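Local coordinates for beta-d-glucoside glucohydrolase (Hypocrea jecorina, PDB 3ZZ1), which probably hydrolyses terminal, non-reducing beta-D-glucosyl residues to release beta-D-glucose, as a secreted family 3 glycoside hydrolase of cellulose degradation, at residues 90-95 with 320-325; 128-133 with 138-143. All blocks are in the same frame, centred on the assembly; numbering follows the deposited sequence.

Contact 1 of 2, residues 90-95 with 320-325; sequences IRERGQ and KTNVRA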
loop_
_atom_site.group_PDB
_atom_site.type_symbol
_atom_site.label_atom_id
_atom_site.label_comp_id
_atom_site.label_asym_id
_atom_site.label_seq_id
_atom_site.Cartn_x
_atom_site.Cartn_y
_atom_site.Cartn_z
ATOM N N ILE A 90 -7.895 -0.613 -8.416
ATOM C CA ILE A 90 -6.569 -1.034 -7.977
ATOM C C ILE A 90 -5.776 -1.679 -9.113
ATOM O O ILE A 90 -4.609 -1.343 -9.313
ATOM C CB ILE A 90 -6.642 -1.951 -6.731
ATOM C CG1 ILE A 90 -7.160 -1.152 -5.531
ATOM C CG2 ILE A 90 -5.264 -2.562 -6.410
ATOM C CD1 ILE A 90 -7.771 -1.994 -4.418
ATOM N N ARG A 91 -6.412 -2.578 -9.870
ATOM C CA ARG A 91 -5.752 -3.196 -11.029
ATOM C C ARG A 91 -5.415 -2.153 -12.099
ATOM O O ARG A 91 -4.310 -2.160 -12.658
ATOM C CB ARG A 91 -6.595 -4.318 -11.642
ATOM C CG ARG A 91 -5.783 -5.223 -12.569
ATOM C CD ARG A 91 -6.616 -5.924 -13.631
ATOM N NE ARG A 91 -5.739 -6.655 -14.554
ATOM C CZ ARG A 91 -5.277 -6.182 -15.714
ATOM N NH1 ARG A 91 -5.614 -4.967 -16.140
ATOM N NH2 ARG A 91 -4.477 -6.934 -16.457
ATOM N N GLU A 92 -6.368 -1.263 -12.372
ATOM C CA GLU A 92 -6.183 -0.209 -13.371
ATOM C C GLU A 92 -4.995 0.692 -13.034
ATOM O O GLU A 92 -4.198 1.034 -13.917
ATOM C CB GLU A 92 -7.466 0.622 -13.538
ATOM C CG GLU A 92 -7.302 1.830 -14.440
ATOM C CD GLU A 92 -8.591 2.609 -14.602
ATOM O OE1 GLU A 92 -9.416 2.211 -15.447
ATOM O OE2 GLU A 92 -8.786 3.599 -13.869
ATOM N N ARG A 93 -4.890 1.072 -11.761
ATOM C CA ARG A 93 -3.752 1.844 -11.261
ATOM C C ARG A 93 -2.433 1.154 -11.625
ATOM O O ARG A 93 -1.502 1.797 -12.114
ATOM C CB ARG A 93 -3.869 2.044 -9.745
ATOM C CG ARG A 93 -2.804 2.944 -9.116
ATOM C CD ARG A 93 -3.092 3.164 -7.623
ATOM N NE ARG A 93 -1.961 3.729 -6.872
ATOM C CZ ARG A 93 -0.915 3.028 -6.430
ATOM N NH1 ARG A 93 -0.821 1.726 -6.679
ATOM N NH2 ARG A 93 0.054 3.631 -5.754
ATOM N N GLY A 94 -2.372 -0.154 -11.402
ATOM C CA GLY A 94 -1.204 -0.956 -11.776
ATOM C C GLY A 94 -0.930 -0.936 -13.271
ATOM O O GLY A 94 0.210 -0.733 -13.693
ATOM N N GLN A 95 -1.979 -1.138 -14.070
ATOM C CA GLN A 95 -1.874 -1.106 -15.533
ATOM C C GLN A 95 -1.355 0.238 -16.042
ATOM O O GLN A 95 -0.466 0.294 -16.899
ATOM C CB GLN A 95 -3.228 -1.425 -16.185
ATOM C CG GLN A 95 -3.201 -1.410 -17.727
ATOM C CD GLN A 95 -4.588 -1.443 -18.354
ATOM O OE1 GLN A 95 -4.936 -0.581 -19.167
ATOM N NE2 GLN A 95 -5.388 -2.433 -17.972
ATOM N N LYS A 320 -4.952 10.195 -15.824
ATOM C CA LYS A 320 -5.522 10.999 -14.732
ATOM C C LYS A 320 -6.917 10.533 -14.287
ATOM O O LYS A 320 -7.327 10.798 -13.158
ATOM C CB LYS A 320 -5.540 12.498 -15.076
ATOM C CG LYS A 320 -6.503 12.910 -16.194
ATOM C CD LYS A 320 -6.758 14.423 -16.219
ATOM C CE LYS A 320 -5.531 15.238 -16.648
ATOM N NZ LYS A 320 -5.010 14.853 -17.992
ATOM N N THR A 321 -7.631 9.838 -15.172
ATOM C CA THR A 321 -8.951 9.292 -14.849
ATOM C C THR A 321 -8.861 8.322 -13.674
ATOM O O THR A 321 -9.767 8.263 -12.848
ATOM C CB THR A 321 -9.590 8.559 -16.045
ATOM O OG1 THR A 321 -8.728 7.497 -16.470
ATOM C CG2 THR A 321 -9.852 9.522 -17.209
ATOM N N ASN A 322 -7.763 7.570 -13.602
ATOM C CA ASN A 322 -7.547 6.656 -12.493
ATOM C C ASN A 322 -7.286 7.413 -11.199
ATOM O O ASN A 322 -7.842 7.067 -10.158
ATOM C CB ASN A 322 -6.396 5.686 -12.776
ATOM C CG ASN A 322 -6.117 4.750 -11.603
ATOM O OD1 ASN A 322 -5.208 4.991 -10.810
ATOM N ND2 ASN A 322 -6.909 3.685 -11.482
ATOM N N VAL A 323 -6.438 8.444 -11.277
ATOM C CA VAL A 323 -6.092 9.250 -10.106
ATOM C C VAL A 323 -7.343 9.962 -9.584
ATOM O O VAL A 323 -7.633 9.920 -8.387
ATOM C CB VAL A 323 -4.958 10.263 -10.406
ATOM C CG1 VAL A 323 -4.553 11.009 -9.139
ATOM C CG2 VAL A 323 -3.752 9.549 -10.992
ATOM N N ARG A 324 -8.082 10.588 -10.501
ATOM C CA ARG A 324 -9.375 11.206 -10.208
ATOM C C ARG A 324 -10.311 10.219 -9.520
ATOM O O ARG A 324 -10.849 10.516 -8.456
ATOM C CB ARG A 324 -10.016 11.742 -11.500
ATOM C CG ARG A 324 -11.433 12.331 -11.354
ATOM C CD ARG A 324 -11.403 13.681 -10.654
ATOM N NE ARG A 324 -12.707 14.345 -10.625
ATOM C CZ ARG A 324 -13.174 15.149 -11.580
ATOM N NH1 ARG A 324 -12.455 15.398 -12.671
ATOM N NH2 ARG A 324 -14.367 15.715 -11.443
ATOM N N ALA A 325 -10.486 9.044 -10.126
ATOM C CA ALA A 325 -11.398 8.025 -9.600
ATOM C C ALA A 325 -11.011 7.556 -8.198
ATOM O O ALA A 325 -11.866 7.461 -7.317
ATOM C CB ALA A 325 -11.499 6.837 -10.559
HETATM O O HOH W 1 -10.206 5.379 -15.053
#
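Two helical segments face each other where R93 and N322 bring their CA atoms to within 6.3 Å, the closest pair of CA atoms between 90-95 and 320-325. The junction shows how one amide can tie two helices together. N322 stretches across with its CG anti to its own backbone N (chi1 178°), which sets the amide against the turn that carries E92 and R93. From there ND2 donates to E92 OE2 at 3.0 Å. The bond is nearly straight (162°) and lies in the amide plane, but it reaches the carboxylate oxygen on its anti side, with the two flat groups turned 69° apart. The side chains of E92 and N322 run alongside one another, pointing opposite ways, and N322 CB comes to rest 3.4 Å from E92 OE2. The same ND2 also gives a hydrogen bond to the backbone O of L89, just before the segment, so both its partners belong to one helix. On the other branch of the amide, OD1 packs on the aliphatic root of R93, 3.4 Å from CB. A bridging water widens the link: it donates to E92 OE2 over 2.6 Å and is hydrogen-bonded to T321 OG1. The guanidinium of R93 runs off from this junction, and its NH2 is hydrogen-bonded to the backbone O of T76. The contact thus joins helix 87-103, within the family 3 N-terminal region, to helix 320-329; F96 of the former touches T321 and N322, while R93 and I90 rest on A81 of helix 78-83.

Contact 2 of 2, residues 128-133 with 138-143; sequences EGFGVD and GIAMGQ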
loop_
_atom_site.group_PDB
_atom_site.type_symbol
_atom_site.label_atom_id
_atom_site.label_comp_id
_atom_site.label_asym_id
_atom_site.label_seq_id
_atom_site.Cartn_x
_atom_site.Cartn_y
_atom_site.Cartn_z
ATOM N N GLU A 128 2.386 4.179 1.807
ATOM C CA GLU A 128 2.823 3.594 0.532
ATOM C C GLU A 128 2.191 2.229 0.285
ATOM O O GLU A 128 2.054 1.801 -0.865
ATOM C CB GLU A 128 4.340 3.467 0.468
ATOM C CG GLU A 128 5.076 4.781 0.483
ATOM C CD GLU A 128 6.486 4.650 -0.039
ATOM O OE1 GLU A 128 6.646 4.374 -1.252
ATOM O OE2 GLU A 128 7.430 4.833 0.760
ATOM N N GLY A 129 1.820 1.555 1.373
ATOM C CA GLY A 129 1.184 0.249 1.317
ATOM C C GLY A 129 -0.314 0.327 1.096
ATOM O O GLY A 129 -0.809 1.254 0.461
ATOM N N PHE A 130 -1.038 -0.652 1.626
ATOM C CA PHE A 130 -2.475 -0.773 1.359
ATOM C C PHE A 130 -3.329 -0.896 2.621
ATOM O O PHE A 130 -4.400 -1.505 2.591
ATOM C CB PHE A 130 -2.742 -1.965 0.433
ATOM C CG PHE A 130 -2.144 -1.819 -0.939
ATOM C CD1 PHE A 130 -2.680 -0.915 -1.857
ATOM C CD2 PHE A 130 -1.060 -2.602 -1.323
ATOM C CE1 PHE A 130 -2.133 -0.783 -3.130
ATOM C CE2 PHE A 130 -0.506 -2.480 -2.593
ATOM C CZ PHE A 130 -1.044 -1.565 -3.503
ATOM N N GLY A 131 -2.863 -0.309 3.719
ATOM C CA GLY A 131 -3.548 -0.446 5.009
ATOM C C GLY A 131 -2.990 -1.578 5.859
ATOM O O GLY A 131 -2.019 -2.233 5.474
ATOM N N VAL A 132 -3.641 -1.820 6.997
ATOM C CA VAL A 132 -3.127 -2.684 8.069
ATOM C C VAL A 132 -3.473 -4.170 7.931
ATOM O O VAL A 132 -2.969 -5.004 8.696
ATOM C CB VAL A 132 -3.662 -2.230 9.457
ATOM C CG1 VAL A 132 -3.259 -0.797 9.761
ATOM C CG2 VAL A 132 -5.177 -2.379 9.522
ATOM N N ASP A 133 -4.345 -4.495 6.981
ATOM C CA ASP A 133 -4.900 -5.841 6.894
ATOM C C ASP A 133 -4.166 -6.676 5.849
ATOM O O ASP A 133 -4.065 -6.269 4.697
ATOM C CB ASP A 133 -6.403 -5.780 6.595
ATOM C CG ASP A 133 -7.026 -7.152 6.453
ATOM O OD1 ASP A 133 -7.352 -7.786 7.478
ATOM O OD2 ASP A 133 -7.194 -7.595 5.304
ATOM N N GLY A 138 -2.868 -8.042 0.620
ATOM C CA GLY A 138 -2.580 -9.162 -0.271
ATOM C C GLY A 138 -3.370 -9.097 -1.565
ATOM O O GLY A 138 -2.801 -9.188 -2.651
ATOM N N ILE A 139 -4.687 -8.939 -1.457
ATOM C CA ILE A 139 -5.536 -8.769 -2.643
ATOM C C ILE A 139 -5.063 -7.578 -3.483
ATOM O O ILE A 139 -4.870 -7.706 -4.692
ATOM C CB ILE A 139 -7.045 -8.630 -2.273
ATOM C CG1 ILE A 139 -7.567 -9.918 -1.609
ATOM C CG2 ILE A 139 -7.881 -8.261 -3.501
ATOM C CD1 ILE A 139 -7.537 -11.180 -2.483
ATOM N N ALA A 140 -4.858 -6.433 -2.834
ATOM C CA ALA A 140 -4.349 -5.245 -3.515
ATOM C C ALA A 140 -2.992 -5.501 -4.187
ATOM O O ALA A 140 -2.790 -5.112 -5.339
ATOM C CB ALA A 140 -4.277 -4.058 -2.556
ATOM N N MET A 141 -2.078 -6.167 -3.480
ATOM C CA MET A 141 -0.783 -6.543 -4.065
ATOM C C MET A 141 -0.952 -7.312 -5.372
ATOM O O MET A 141 -0.402 -6.918 -6.405
ATOM C CB MET A 141 0.062 -7.365 -3.084
ATOM C CG MET A 141 0.697 -6.562 -1.943
ATOM S SD MET A 141 1.877 -5.296 -2.437
ATOM C CE MET A 141 3.332 -6.264 -2.852
ATOM N N GLY A 142 -1.724 -8.396 -5.317
ATOM C CA GLY A 142 -1.993 -9.243 -6.475
ATOM C C GLY A 142 -2.632 -8.517 -7.645
ATOM O O GLY A 142 -2.240 -8.726 -8.795
ATOM N N GLN A 143 -3.615 -7.661 -7.352
ATOM C CA GLN A 143 -4.298 -6.891 -8.394
ATOM C C GLN A 143 -3.359 -5.880 -9.052
ATOM O O GLN A 143 -3.405 -5.689 -10.268
ATOM C CB GLN A 143 -5.554 -6.190 -7.851
ATOM C CG GLN A 143 -6.701 -7.129 -7.428
ATOM C CD GLN A 143 -7.482 -7.748 -8.595
ATOM O OE1 GLN A 143 -8.178 -8.747 -8.411
ATOM N NE2 GLN A 143 -7.375 -7.156 -9.789
#
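The loop that leads from strand 108-109 into helix 134-150 folds back on that helix, bringing the F130 ring into a CH-pi contact with A140 and a Met-aromatic contact with M141. A140 CB sits over one face of the ring, 3.6 Å from its centroid and only 16° off the ring normal. It is displaced toward the CB side of the ring, so that its shortest approach is to F130 CG, at 3.5 Å. M141 meets the same ring at its edge: SD lies near the ring plane, 3.7 Å from F130 CE2 and 5.0 Å from the centroid. With CG of M141 beside the backbone N (chi1 -75°), a bend at chi2 (-63°) brings the sulfur to that edge, and the two side chains cross at about a right angle. Face and edge are therefore held by consecutive residues of one helical turn. Were F130 replaced by an alanine, the A140 methyl and the M141 sulfur would probably lose their aromatic partner and a gap would be left in this buried spot. Beyond F130, D133 takes the N-cap position of the helix, its OD2 accepting from the backbone N of L136. T137 and T144 of helix 134-150 also touch the F130 side chain, while the side of the helix carrying I139 and Q143 packs on V87 of helix 87-103 and, through I139, on F654 of strand 650-659.

How the contacts relate
Both contacts are largely buried, yet they illustrate two ways of joining a helix to its surroundings. Contact 1 bridges parts of the chain more than 200 residues apart by polar means, and it includes partly exposed E92, exposed T321 and a water. Contact 2 lies nearer the centre of the chain and is local and apolar, a loop returning to the helix that follows it; in sequence, both its segments fall between those of contact 1. The two share no element, but helices 87-103 and 134-150 pack directly: R91 CG is 3.3 Å from Q143 O, and I90 CG2 is 3.7 Å from A140 O. Helix 87-103 therefore lies between the two partners, 320-329 and 134-150.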